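Local coordinates for protein succinate-semialdehyde dehydrogenase (Synechococcus sp., PDB 4ITA) that probably oxidises succinic semialdehyde to succinate with NADP+ as hydride acceptor, as a Rossmann-fold member of the aldehyde dehydrogenase family, at residues V372-L375 with D376-I379; T395-P398 with A399-Q402; G354-I357 with L358-L362; A277-F280 with L281-H285; E247-E250 with V251-A255. One frame throughout, in Å; residues are numbered along the deposited sequence.

Contact 1: residues V372-L375 with D376-I379; sequences VKDL and DQAI. With EDO (1,2-ethanediol), chain L.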
# COMPACT_ATOMS: atom_id res chain seq x y z
N VAL A 372 -34.15 11.06 -8.71
CA VAL A 372 -34.28 10.86 -7.27
C VAL A 372 -35.10 11.98 -6.63
O VAL A 372 -35.27 13.04 -7.22
CB VAL A 372 -32.90 10.72 -6.57
CG1 VAL A 372 -32.16 9.49 -7.08
CG2 VAL A 372 -32.06 11.96 -6.80
N LYS A 373 -35.59 11.73 -5.42
CA LYS A 373 -36.53 12.65 -4.77
C LYS A 373 -35.91 13.54 -3.70
O LYS A 373 -36.48 14.58 -3.35
CB LYS A 373 -37.67 11.87 -4.12
CG LYS A 373 -38.68 11.30 -5.09
CD LYS A 373 -39.77 10.56 -4.34
CE LYS A 373 -40.66 9.77 -5.28
NZ LYS A 373 -41.30 10.64 -6.29
N ASP A 374 -34.77 13.13 -3.16
CA ASP A 374 -34.13 13.89 -2.09
C ASP A 374 -32.67 13.52 -1.95
O ASP A 374 -32.16 12.64 -2.65
CB ASP A 374 -34.89 13.73 -0.75
CG ASP A 374 -35.00 12.28 -0.29
OD1 ASP A 374 -34.13 11.45 -0.61
OD2 ASP A 374 -35.97 11.97 0.43
N LEU A 375 -32.01 14.20 -1.02
CA LEU A 375 -30.58 14.03 -0.78
C LEU A 375 -30.19 12.61 -0.36
O LEU A 375 -29.22 12.05 -0.88
CB LEU A 375 -30.15 15.05 0.27
CG LEU A 375 -28.66 15.14 0.59
CD1 LEU A 375 -27.87 15.38 -0.66
CD2 LEU A 375 -28.43 16.26 1.59
N ASP A 376 -30.93 12.02 0.57
CA ASP A 376 -30.62 10.67 1.03
C ASP A 376 -30.67 9.68 -0.13
O ASP A 376 -29.81 8.81 -0.26
CB ASP A 376 -31.56 10.21 2.15
CG ASP A 376 -31.24 10.85 3.49
OD1 ASP A 376 -30.27 11.60 3.59
OD2 ASP A 376 -31.99 10.58 4.46
N GLN A 377 -31.68 9.81 -0.98
CA GLN A 377 -31.84 8.90 -2.11
C GLN A 377 -30.72 9.10 -3.12
O GLN A 377 -30.21 8.14 -3.70
CB GLN A 377 -33.20 9.11 -2.77
CG GLN A 377 -33.56 8.08 -3.83
CD GLN A 377 -34.87 8.41 -4.54
OE1 GLN A 377 -35.60 9.31 -4.12
NE2 GLN A 377 -35.16 7.70 -5.62
N ALA A 378 -30.32 10.34 -3.33
CA ALA A 378 -29.22 10.65 -4.25
C ALA A 378 -27.92 10.00 -3.81
O ALA A 378 -27.20 9.40 -4.61
CB ALA A 378 -29.04 12.14 -4.38
N ILE A 379 -27.60 10.12 -2.53
CA ILE A 379 -26.38 9.56 -1.99
C ILE A 379 -26.41 8.03 -2.02
O ILE A 379 -25.44 7.38 -2.42
CB ILE A 379 -26.11 10.10 -0.57
CG1 ILE A 379 -25.79 11.60 -0.66
CG2 ILE A 379 -24.99 9.33 0.12
CD1 ILE A 379 -25.84 12.34 0.66
C1 EDO L . -36.06 11.05 3.80
O1 EDO L . -35.09 11.10 2.74
C2 EDO L . -35.34 10.76 5.10
O2 EDO L . -34.46 9.65 4.90

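Contact 2: residues T395-P398 with A399-Q402; sequences TNDP and AEQQ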
# COMPACT_ATOMS: atom_id res chain seq x y z
N THR A 395 -24.84 21.71 -6.67
CA THR A 395 -25.76 22.31 -5.72
C THR A 395 -25.09 23.54 -5.15
O THR A 395 -23.86 23.58 -5.02
CB THR A 395 -26.12 21.35 -4.56
OG1 THR A 395 -26.79 22.09 -3.53
CG2 THR A 395 -24.87 20.71 -3.98
N ASN A 396 -25.89 24.54 -4.81
CA ASN A 396 -25.37 25.74 -4.19
C ASN A 396 -25.88 25.94 -2.77
O ASN A 396 -25.76 27.02 -2.20
CB ASN A 396 -25.64 26.95 -5.08
CG ASN A 396 -24.77 26.93 -6.31
OD1 ASN A 396 -23.56 27.11 -6.22
ND2 ASN A 396 -25.37 26.66 -7.46
N ASP A 397 -26.43 24.86 -2.21
CA ASP A 397 -26.81 24.83 -0.81
C ASP A 397 -25.63 24.30 0.00
O ASP A 397 -25.21 23.17 -0.20
CB ASP A 397 -28.02 23.92 -0.61
CG ASP A 397 -28.49 23.88 0.83
OD1 ASP A 397 -29.17 24.84 1.25
OD2 ASP A 397 -28.18 22.91 1.55
N PRO A 398 -25.09 25.12 0.92
CA PRO A 398 -23.90 24.69 1.66
C PRO A 398 -24.08 23.38 2.43
O PRO A 398 -23.16 22.56 2.46
CB PRO A 398 -23.64 25.86 2.62
CG PRO A 398 -24.28 27.04 1.94
CD PRO A 398 -25.50 26.49 1.28
N ALA A 399 -25.26 23.17 3.02
CA ALA A 399 -25.51 21.95 3.78
C ALA A 399 -25.50 20.72 2.88
O ALA A 399 -24.95 19.67 3.24
CB ALA A 399 -26.81 22.06 4.55
N GLU A 400 -26.11 20.84 1.70
CA GLU A 400 -26.06 19.75 0.72
C GLU A 400 -24.62 19.50 0.27
O GLU A 400 -24.20 18.35 0.17
CB GLU A 400 -26.95 20.06 -0.49
CG GLU A 400 -28.43 20.10 -0.16
CD GLU A 400 -29.30 20.28 -1.39
OE1 GLU A 400 -28.80 20.74 -2.44
OE2 GLU A 400 -30.51 19.95 -1.30
N GLN A 401 -23.88 20.57 -0.01
CA GLN A 401 -22.49 20.43 -0.44
C GLN A 401 -21.69 19.61 0.57
O GLN A 401 -20.95 18.70 0.20
CB GLN A 401 -21.83 21.80 -0.63
CG GLN A 401 -22.43 22.62 -1.74
CD GLN A 401 -21.84 24.01 -1.83
OE1 GLN A 401 -21.29 24.53 -0.85
NE2 GLN A 401 -21.98 24.64 -2.99
N GLN A 402 -21.85 19.94 1.85
CA GLN A 402 -21.11 19.23 2.89
C GLN A 402 -21.52 17.76 3.00
O GLN A 402 -20.66 16.89 3.18
CB GLN A 402 -21.22 19.95 4.23
CG GLN A 402 -20.44 21.28 4.26
CD GLN A 402 -18.98 21.12 3.84
OE1 GLN A 402 -18.25 20.30 4.40
NE2 GLN A 402 -18.55 21.92 2.86
O HOH W 1 -21.63 27.30 -4.13
O HOH W 2 -27.48 25.28 3.79

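Contact 3: residues G354-I357 with L358-L362; sequences GAKI and LQEEL. With NDP (NADPH dihydro-nicotinamide-adenine-dinucleotide phosphate), chain C; EDO (1,2-ethanediol), chain D; EDO (1,2-ethanediol), chain O; EDO (1,2-ethanediol), chain I.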
# COMPACT_ATOMS: atom_id res chain seq x y z
N GLY A 354 -32.12 -4.04 -10.81
CA GLY A 354 -31.47 -5.34 -10.93
C GLY A 354 -30.87 -5.66 -12.29
O GLY A 354 -30.30 -6.74 -12.47
N ALA A 355 -31.00 -4.75 -13.24
CA ALA A 355 -30.31 -4.90 -14.52
C ALA A 355 -28.82 -4.90 -14.24
O ALA A 355 -28.33 -4.07 -13.48
CB ALA A 355 -30.69 -3.78 -15.47
N LYS A 356 -28.10 -5.85 -14.85
CA LYS A 356 -26.66 -5.99 -14.64
C LYS A 356 -25.90 -4.70 -14.95
O LYS A 356 -24.90 -4.39 -14.30
CB LYS A 356 -26.11 -7.12 -15.52
CG LYS A 356 -25.70 -8.38 -14.76
CD LYS A 356 -24.52 -8.13 -13.83
CE LYS A 356 -23.42 -7.36 -14.53
NZ LYS A 356 -22.05 -7.86 -14.25
N ILE A 357 -26.37 -3.96 -15.94
CA ILE A 357 -25.66 -2.78 -16.42
C ILE A 357 -25.48 -1.73 -15.32
O ILE A 357 -24.51 -0.97 -15.34
CB ILE A 357 -26.35 -2.17 -17.66
CG1 ILE A 357 -25.39 -1.24 -18.42
CG2 ILE A 357 -27.63 -1.44 -17.28
CD1 ILE A 357 -25.97 -0.67 -19.69
N LEU A 358 -26.39 -1.72 -14.35
CA LEU A 358 -26.35 -0.77 -13.25
C LEU A 358 -25.06 -0.89 -12.44
O LEU A 358 -24.64 0.05 -11.77
CB LEU A 358 -27.55 -0.98 -12.33
CG LEU A 358 -28.90 -0.68 -12.96
CD1 LEU A 358 -30.01 -1.03 -11.98
CD2 LEU A 358 -28.97 0.79 -13.37
N GLN A 359 -24.44 -2.07 -12.50
CA GLN A 359 -23.27 -2.37 -11.70
C GLN A 359 -21.98 -2.39 -12.53
O GLN A 359 -20.91 -2.71 -12.01
CB GLN A 359 -23.45 -3.71 -10.99
CG GLN A 359 -24.62 -3.74 -10.02
CD GLN A 359 -24.42 -2.79 -8.85
OE1 GLN A 359 -23.55 -3.02 -8.01
NE2 GLN A 359 -25.20 -1.72 -8.80
N GLU A 360 -22.09 -2.04 -13.81
CA GLU A 360 -20.95 -2.16 -14.72
C GLU A 360 -20.41 -0.81 -15.16
O GLU A 360 -21.12 0.21 -15.11
CB GLU A 360 -21.33 -2.96 -15.97
CG GLU A 360 -21.75 -4.39 -15.66
CD GLU A 360 -21.94 -5.22 -16.90
OE1 GLU A 360 -22.28 -4.65 -17.96
OE2 GLU A 360 -21.74 -6.45 -16.82
N GLU A 361 -19.16 -0.81 -15.61
CA GLU A 361 -18.56 0.38 -16.18
C GLU A 361 -18.88 0.48 -17.66
O GLU A 361 -18.68 -0.48 -18.41
CB GLU A 361 -17.04 0.38 -15.99
CG GLU A 361 -16.37 1.60 -16.61
CD GLU A 361 -14.88 1.69 -16.32
OE1 GLU A 361 -14.20 0.65 -16.37
OE2 GLU A 361 -14.40 2.82 -16.06
N LEU A 362 -19.40 1.63 -18.07
CA LEU A 362 -19.68 1.88 -19.48
C LEU A 362 -18.56 2.73 -20.06
O LEU A 362 -18.51 3.94 -19.86
CB LEU A 362 -21.05 2.55 -19.65
CG LEU A 362 -22.26 1.78 -19.14
CD1 LEU A 362 -23.55 2.48 -19.55
CD2 LEU A 362 -22.25 0.33 -19.62
PA NDP C . -7.16 -3.79 -19.33
O1A NDP C . -7.14 -4.07 -17.86
O2A NDP C . -7.69 -4.82 -20.29
O5B NDP C . -5.66 -3.45 -19.79
C5B NDP C . -4.84 -2.52 -19.08
C4B NDP C . -3.39 -2.99 -19.05
O4B NDP C . -3.31 -4.21 -18.30
C3B NDP C . -2.84 -3.34 -20.43
O3B NDP C . -1.43 -3.08 -20.44
C2B NDP C . -3.07 -4.83 -20.52
O2B NDP C . -2.19 -5.50 -21.42
C1B NDP C . -2.72 -5.23 -19.11
N9A NDP C . -3.31 -6.50 -18.65
C8A NDP C . -4.53 -7.00 -18.91
N7A NDP C . -4.69 -8.18 -18.26
C5A NDP C . -3.57 -8.41 -17.56
C6A NDP C . -3.07 -9.46 -16.66
N6A NDP C . -3.85 -10.53 -16.37
N1A NDP C . -1.84 -9.31 -16.15
C2A NDP C . -1.06 -8.25 -16.43
N3A NDP C . -1.45 -7.26 -17.24
C4A NDP C . -2.67 -7.30 -17.82
O3 NDP C . -7.94 -2.37 -19.44
PN NDP C . -8.92 -1.71 -20.55
O1N NDP C . -9.90 -2.73 -21.10
O2N NDP C . -8.07 -0.89 -21.47
O5D NDP C . -9.77 -0.70 -19.63
C5D NDP C . -9.14 0.41 -19.01
C4D NDP C . -9.52 0.46 -17.54
O4D NDP C . -8.59 1.30 -16.83
C3D NDP C . -10.89 1.06 -17.30
O3D NDP C . -11.59 0.30 -16.31
C2D NDP C . -10.54 2.46 -16.84
O2D NDP C . -11.62 3.02 -16.09
C1D NDP C . -9.32 2.20 -15.98
N1N NDP C . -8.58 3.45 -15.77
C2N NDP C . -8.16 3.79 -14.54
C3N NDP C . -7.90 5.13 -14.24
C7N NDP C . -7.40 5.54 -12.88
O7N NDP C . -6.46 6.33 -12.83
N7N NDP C . -7.97 5.06 -11.79
C4N NDP C . -8.12 6.21 -15.26
C5N NDP C . -8.08 5.64 -16.60
C6N NDP C . -8.31 4.28 -16.80
P2B NDP C . -2.67 -5.94 -22.89
O1X NDP C . -1.43 -6.60 -23.43
O2X NDP C . -3.81 -6.90 -22.70
O3X NDP C . -3.05 -4.71 -23.65
C1 EDO D . -29.28 -6.03 -18.49
O1 EDO D . -28.27 -5.16 -17.96
C2 EDO D . -28.99 -7.48 -18.09
O2 EDO D . -29.28 -7.65 -16.70
C1 EDO O . -13.06 -0.87 -19.19
O1 EDO O . -14.21 -1.14 -18.37
C2 EDO O . -13.05 -1.74 -20.44
O2 EDO O . -12.43 -3.00 -20.12
C1 EDO I . -16.67 -2.42 -21.52
O1 EDO I . -16.55 -1.87 -20.19
C2 EDO I . -17.22 -1.35 -22.47
O2 EDO I . -18.17 -0.56 -21.75

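Contact 4: residues A277-F280 with L281-H285; sequences AAEF and LEKLH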
# COMPACT_ATOMS: atom_id res chain seq x y z
N ALA A 277 -35.18 17.42 -13.22
CA ALA A 277 -34.82 16.31 -14.10
C ALA A 277 -35.30 16.47 -15.53
O ALA A 277 -34.56 16.15 -16.48
CB ALA A 277 -35.32 15.00 -13.53
N ALA A 278 -36.52 16.96 -15.72
CA ALA A 278 -37.06 17.11 -17.07
C ALA A 278 -36.23 18.10 -17.88
O ALA A 278 -35.84 17.81 -19.01
CB ALA A 278 -38.52 17.54 -17.03
N GLU A 279 -35.95 19.27 -17.30
CA GLU A 279 -35.17 20.30 -17.98
C GLU A 279 -33.74 19.84 -18.24
O GLU A 279 -33.22 19.99 -19.35
CB GLU A 279 -35.16 21.60 -17.17
CG GLU A 279 -34.34 22.70 -17.83
CD GLU A 279 -34.32 23.99 -17.04
OE1 GLU A 279 -35.10 24.11 -16.07
OE2 GLU A 279 -33.52 24.89 -17.39
N PHE A 280 -33.09 19.28 -17.22
CA PHE A 280 -31.73 18.82 -17.39
C PHE A 280 -31.64 17.72 -18.45
O PHE A 280 -30.76 17.77 -19.32
CB PHE A 280 -31.13 18.33 -16.06
CG PHE A 280 -29.67 17.94 -16.16
CD1 PHE A 280 -28.66 18.83 -15.83
CD2 PHE A 280 -29.31 16.67 -16.62
CE1 PHE A 280 -27.32 18.46 -15.95
CE2 PHE A 280 -27.99 16.30 -16.74
CZ PHE A 280 -26.99 17.20 -16.40
N LEU A 281 -32.53 16.74 -18.40
CA LEU A 281 -32.46 15.63 -19.34
C LEU A 281 -32.69 16.08 -20.78
O LEU A 281 -32.02 15.59 -21.69
CB LEU A 281 -33.43 14.52 -18.95
CG LEU A 281 -33.39 13.27 -19.84
CD1 LEU A 281 -31.97 12.71 -19.94
CD2 LEU A 281 -34.35 12.22 -19.32
N GLU A 282 -33.64 16.99 -20.98
CA GLU A 282 -33.87 17.50 -22.34
C GLU A 282 -32.61 18.19 -22.86
O GLU A 282 -32.19 17.97 -23.99
CB GLU A 282 -35.05 18.48 -22.38
CG GLU A 282 -35.14 19.25 -23.71
CD GLU A 282 -36.41 20.06 -23.89
OE1 GLU A 282 -37.48 19.45 -24.09
OE2 GLU A 282 -36.35 21.31 -23.86
N LYS A 283 -32.01 19.02 -22.01
CA LYS A 283 -30.80 19.74 -22.39
C LYS A 283 -29.61 18.81 -22.62
O LYS A 283 -28.79 19.06 -23.51
CB LYS A 283 -30.49 20.84 -21.37
CG LYS A 283 -31.49 21.99 -21.46
CD LYS A 283 -31.25 23.08 -20.42
CE LYS A 283 -32.11 24.30 -20.74
NZ LYS A 283 -32.05 25.32 -19.66
N LEU A 284 -29.53 17.73 -21.84
CA LEU A 284 -28.45 16.75 -22.02
C LEU A 284 -28.63 16.02 -23.35
O LEU A 284 -27.68 15.82 -24.11
CB LEU A 284 -28.46 15.75 -20.86
CG LEU A 284 -27.25 14.81 -20.80
CD1 LEU A 284 -26.05 15.55 -20.26
CD2 LEU A 284 -27.57 13.57 -19.97
N HIS A 285 -29.87 15.63 -23.61
CA HIS A 285 -30.28 15.00 -24.86
C HIS A 285 -29.86 15.88 -26.05
O HIS A 285 -29.20 15.42 -26.98
CB HIS A 285 -31.80 14.82 -24.83
CG HIS A 285 -32.37 14.05 -25.98
ND1 HIS A 285 -33.71 13.77 -26.08
CD2 HIS A 285 -31.79 13.51 -27.08
CE1 HIS A 285 -33.94 13.09 -27.18
NE2 HIS A 285 -32.79 12.92 -27.81

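Contact 5: residues E247-E250 with V251-A255; sequences EAVE and VGTVA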
# COMPACT_ATOMS: atom_id res chain seq x y z
N GLU A 247 -24.76 25.19 -16.92
CA GLU A 247 -23.36 24.81 -16.70
C GLU A 247 -23.23 23.31 -16.45
O GLU A 247 -22.34 22.66 -17.00
CB GLU A 247 -22.71 25.59 -15.54
CG GLU A 247 -21.21 25.28 -15.40
CD GLU A 247 -20.55 25.94 -14.19
OE1 GLU A 247 -21.26 26.48 -13.32
OE2 GLU A 247 -19.30 25.91 -14.12
N ALA A 248 -24.11 22.77 -15.62
CA ALA A 248 -24.09 21.34 -15.32
C ALA A 248 -24.27 20.47 -16.57
O ALA A 248 -23.62 19.44 -16.71
CB ALA A 248 -25.12 20.99 -14.25
N VAL A 249 -25.15 20.89 -17.48
CA VAL A 249 -25.35 20.16 -18.74
C VAL A 249 -24.11 20.20 -19.63
O VAL A 249 -23.69 19.18 -20.19
CB VAL A 249 -26.56 20.72 -19.53
CG1 VAL A 249 -26.59 20.13 -20.94
CG2 VAL A 249 -27.86 20.42 -18.80
N GLU A 250 -23.55 21.39 -19.78
CA GLU A 250 -22.36 21.58 -20.61
C GLU A 250 -21.20 20.76 -20.07
O GLU A 250 -20.55 20.00 -20.79
CB GLU A 250 -21.98 23.06 -20.66
CG GLU A 250 -22.93 23.93 -21.47
CD GLU A 250 -22.81 23.68 -22.97
OE1 GLU A 250 -21.76 23.15 -23.40
OE2 GLU A 250 -23.76 24.01 -23.71
N VAL A 251 -20.94 20.90 -18.78
CA VAL A 251 -19.84 20.21 -18.14
C VAL A 251 -20.09 18.70 -18.08
O VAL A 251 -19.19 17.91 -18.35
CB VAL A 251 -19.57 20.80 -16.74
CG1 VAL A 251 -18.57 19.94 -15.97
CG2 VAL A 251 -19.05 22.24 -16.87
N GLY A 252 -21.32 18.30 -17.78
CA GLY A 252 -21.67 16.89 -17.76
C GLY A 252 -21.50 16.21 -19.10
O GLY A 252 -21.09 15.05 -19.17
N THR A 253 -21.82 16.93 -20.17
CA THR A 253 -21.64 16.39 -21.51
C THR A 253 -20.16 16.15 -21.79
O THR A 253 -19.79 15.08 -22.28
CB THR A 253 -22.26 17.31 -22.57
OG1 THR A 253 -23.68 17.37 -22.35
CG2 THR A 253 -21.99 16.76 -23.97
N VAL A 254 -19.31 17.11 -21.44
CA VAL A 254 -17.87 16.92 -21.58
C VAL A 254 -17.41 15.74 -20.72
O VAL A 254 -16.67 14.88 -21.19
CB VAL A 254 -17.08 18.18 -21.20
CG1 VAL A 254 -15.57 17.89 -21.22
CG2 VAL A 254 -17.41 19.32 -22.15
N ALA A 255 -17.87 15.69 -19.48
CA ALA A 255 -17.43 14.64 -18.57
C ALA A 255 -17.77 13.23 -19.06
O ALA A 255 -16.97 12.31 -18.92
CB ALA A 255 -17.97 14.89 -17.18

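Contact 1: residues V372-L375 with D376-I379
The N-cap of helix 375-383 is built by Asp374, whose OD1 accepts from Gln377 N at 3.0 Å, the donor lying almost in line with the C-O bond of the carboxylate. With CG lodged between backbone N and carbonyl carbon (chi1 58°), the carboxylate turns back over the first turn, at about a right angle to the Gln377 side chain. Gln377 repays the favour in the other direction: its OE1 takes the N-H of Lys373 at 2.7 Å. That donor stands above the amide plane, well off either lone pair. The cap bond is thus supplemented by a return bond from the N3 side chain to the backbone N of the residue before the cap. Gln377 gets there by running fully extended, and its CD passes 3.7 Å from Val372 CB. Below the polar rim, Val372 CG2 touches Ala378 CB at 3.9 Å, and Leu375 CD1 meets Ile379 CD1 at the same distance. Phe404 of helix 398-407 packs on both Leu375 and Ile379. An ethanediol molecule, probably from the crystallisation liquor, bridges Asp374 OD2 (2.6 Å from its O1) and Asp376 OD2, while Asp376 OD1 makes a salt bridge with Arg403.

Contact 2: residues T395-P398 with A399-Q402
Three flat groups organise this turn: the carboxylates of Asp397 and Glu400, their planes 71° apart, and the amide of Gln401. Glu400 OE1 receives the Thr395 hydroxyl (OG1, 2.7 Å) on its anti lone pair, turned from OE2. Asp397 OD2 is met by Glu400 N at 2.9 Å, on its anti side and slightly out of the carboxylate plane, while Glu400 CG sits 3.3 Å from the same oxygen. The Gln401 amide sends NE2 to Thr395 O at 3.0 Å, with the acceptor close to the amide plane; at its other end OE1 lies 3.6 Å from Pro398 CA. Asp397 is thus the N-cap of helix 398-407, and Thr395 adds an ST turn ahead of it, OG1 accepting from Asp397 N at 3.1 Å. One hydroxyl therefore ties the backbone of the cap residue to the side chain of Glu400. An extended Glu400 chain, with CG anti to the carbonyl carbon (chi1 -66°), reaches back far enough for this. The two acids keep 4.6 Å between Asp397 OD2 and Glu400 OE1, and the N-H on one acid and the hydroxyl on the other may ease the repulsion. A water joins Asn396 OD1 to Gln401 NE2, and Ser242 OG is hydrogen-bonded to Thr395 OG1. Gln401 also packs on Leu455 of the second subunit.

Contact 3: residues G354-I357 with L358-L362
Lys356 and Glu360 meet through a salt bridge, NZ to OE2 at 2.9 Å, at the outer side of a short 3-10 turn in the loop between strands 346-349 and 366-372. The hydrogen bond within that pair is weak. Lys356 must bend at three successive torsions to bring NZ round, whereas Glu360 comes extended and crosses it at about a right angle. On the inner side Ile357 CG1 packs against Leu362 CD2 at 3.7 Å, again nearly at a right angle; Ile357 holds CG1 anti to its own nitrogen (chi1 -162°), which directs this branch to the leucine.

The turn beneath these pairs is fastened by i to i+3 backbone bonds, Gln359 N to Lys356 O at 3.0 Å and Glu360 N to Ile357 O at 3.1 Å, the donors standing well above the carbonyl planes, in keeping with the tight 3-10 winding. A second shell fixes the ends. Gln318 NE2 on helix 309-325 bonds Glu360 OE1, Gln359 NE2 reaches Asp384 O, and Met368 packs on both Ile357 and Leu362. Arg256 donates to Leu362 O.

Beyond the turn the chain delivers Glu361 to the NADPH pocket of this aldehyde dehydrogenase. The carboxylate at the end of its extended side chain takes both hydroxyls of the nicotinamide ribose, and Lys268 NZ and Gly233 N hold OE2 from the protein side. The grip is a two-pronged one: Glu361 OE1 lies 2.6 Å from NADPH O3D and Glu361 OE2 2.8 Å from NADPH O2D.

Contact 4: residues A277-F280 with L281-H285
Lys283 NZ is gripped by two carboxylates: Glu279 OE2, at 2.7 Å, and Asp246, which forms a second salt bridge from the neighbouring helix 245-257. The Glu279 oxygen offers its anti lone pair, the one turned from OE1. Both side chains are extended and lie side by side, pointing the same way, so that Lys283 CD passes 4.0 Å from Glu279 CG before the charges join. They start from different torsions: Glu279 places CG opposite its backbone nitrogen (chi1 178°), while Lys283 places it opposite the carbonyl carbon (chi1 -71°) and leans back along the helix, CG lying 3.4 Å from Glu279 O. With two acids at hand the ammonium is likely to keep its charge.

This is an i to i+4 salt bridge on helix 274-289, which follows strand 267-273 directly and packs on the sheet containing it. The backbone bonds run in the regular alpha-helical pattern, among them Lys283 N to Glu279 O at 3.1 Å and Leu284 N to Phe280 O at 2.8 Å.

On the buried side Phe280 and Leu284 meet obliquely, CE2 of the ring 4.1 Å from Leu284 CD1. Phe270 of strand 267-273 touches both of them. Leu281 is turned to a different part of the sheet, packing on Val369 and Leu330, and its CB rests 3.2 Å from Ala277 O.

Contact 5: residues E247-E250 with V251-A255
Thr253 sets its OG1 opposite the carbonyl carbon and beside its own nitrogen (chi1 -63°), which drops the hydroxyl back onto Val249 O at 2.8 Å. The same oxygen also takes Thr253 N at 2.9 Å, and the two donors arrive from opposite faces of the carbonyl plane. One acceptor thus serves both the helical N-H and a hydroxyl on a buried side chain. Val251 uses the matching arrangement for a methyl: CG2 lies beside its backbone nitrogen and rests 3.3 Å from Glu247 O. That brings CG2 to 4.0 Å from Glu247 CG, the two side chains running alongside each other in the same direction. Glu247 then extends past this contact to a salt bridge with Lys456 of the second subunit. Gly252 N reaches Ala248 O at 2.8 Å. Trp394 of strand 390-394 packs against Glu247, Ala248 and Val251, while Met418 touches Val251 and Val254. The i to i+4 backbone bonds and the threonine hydroxyl turned back to a carbonyl one turn earlier belong to a regular alpha-helix, here the crossover helix 245-257 of the beta-alpha-beta unit between parallel strands 235-239 and 267-273.

How the contacts relate
All five contacts belong to elements in or beside the sheet that includes strands 235-239, 267-273 and 366-372. Contacts 4 and 5 sit on neighbouring helices, centres 11 Å apart, and interlock where Phe280 CD1 meets Val249 CG2 at 3.5 Å. Contacts 1 and 2 are successive helix starts, each following a strand and each opened by an aspartate N-cap; their centres lie 13 Å apart and they touch through Leu375 CD2 and Glu400 CG at 4.2 Å. Contact 3 alone reaches the NADPH, through Glu361, and touches none of the others: its nearest atoms are about 9 Å from contact 5 and about 22 Å from contact 2.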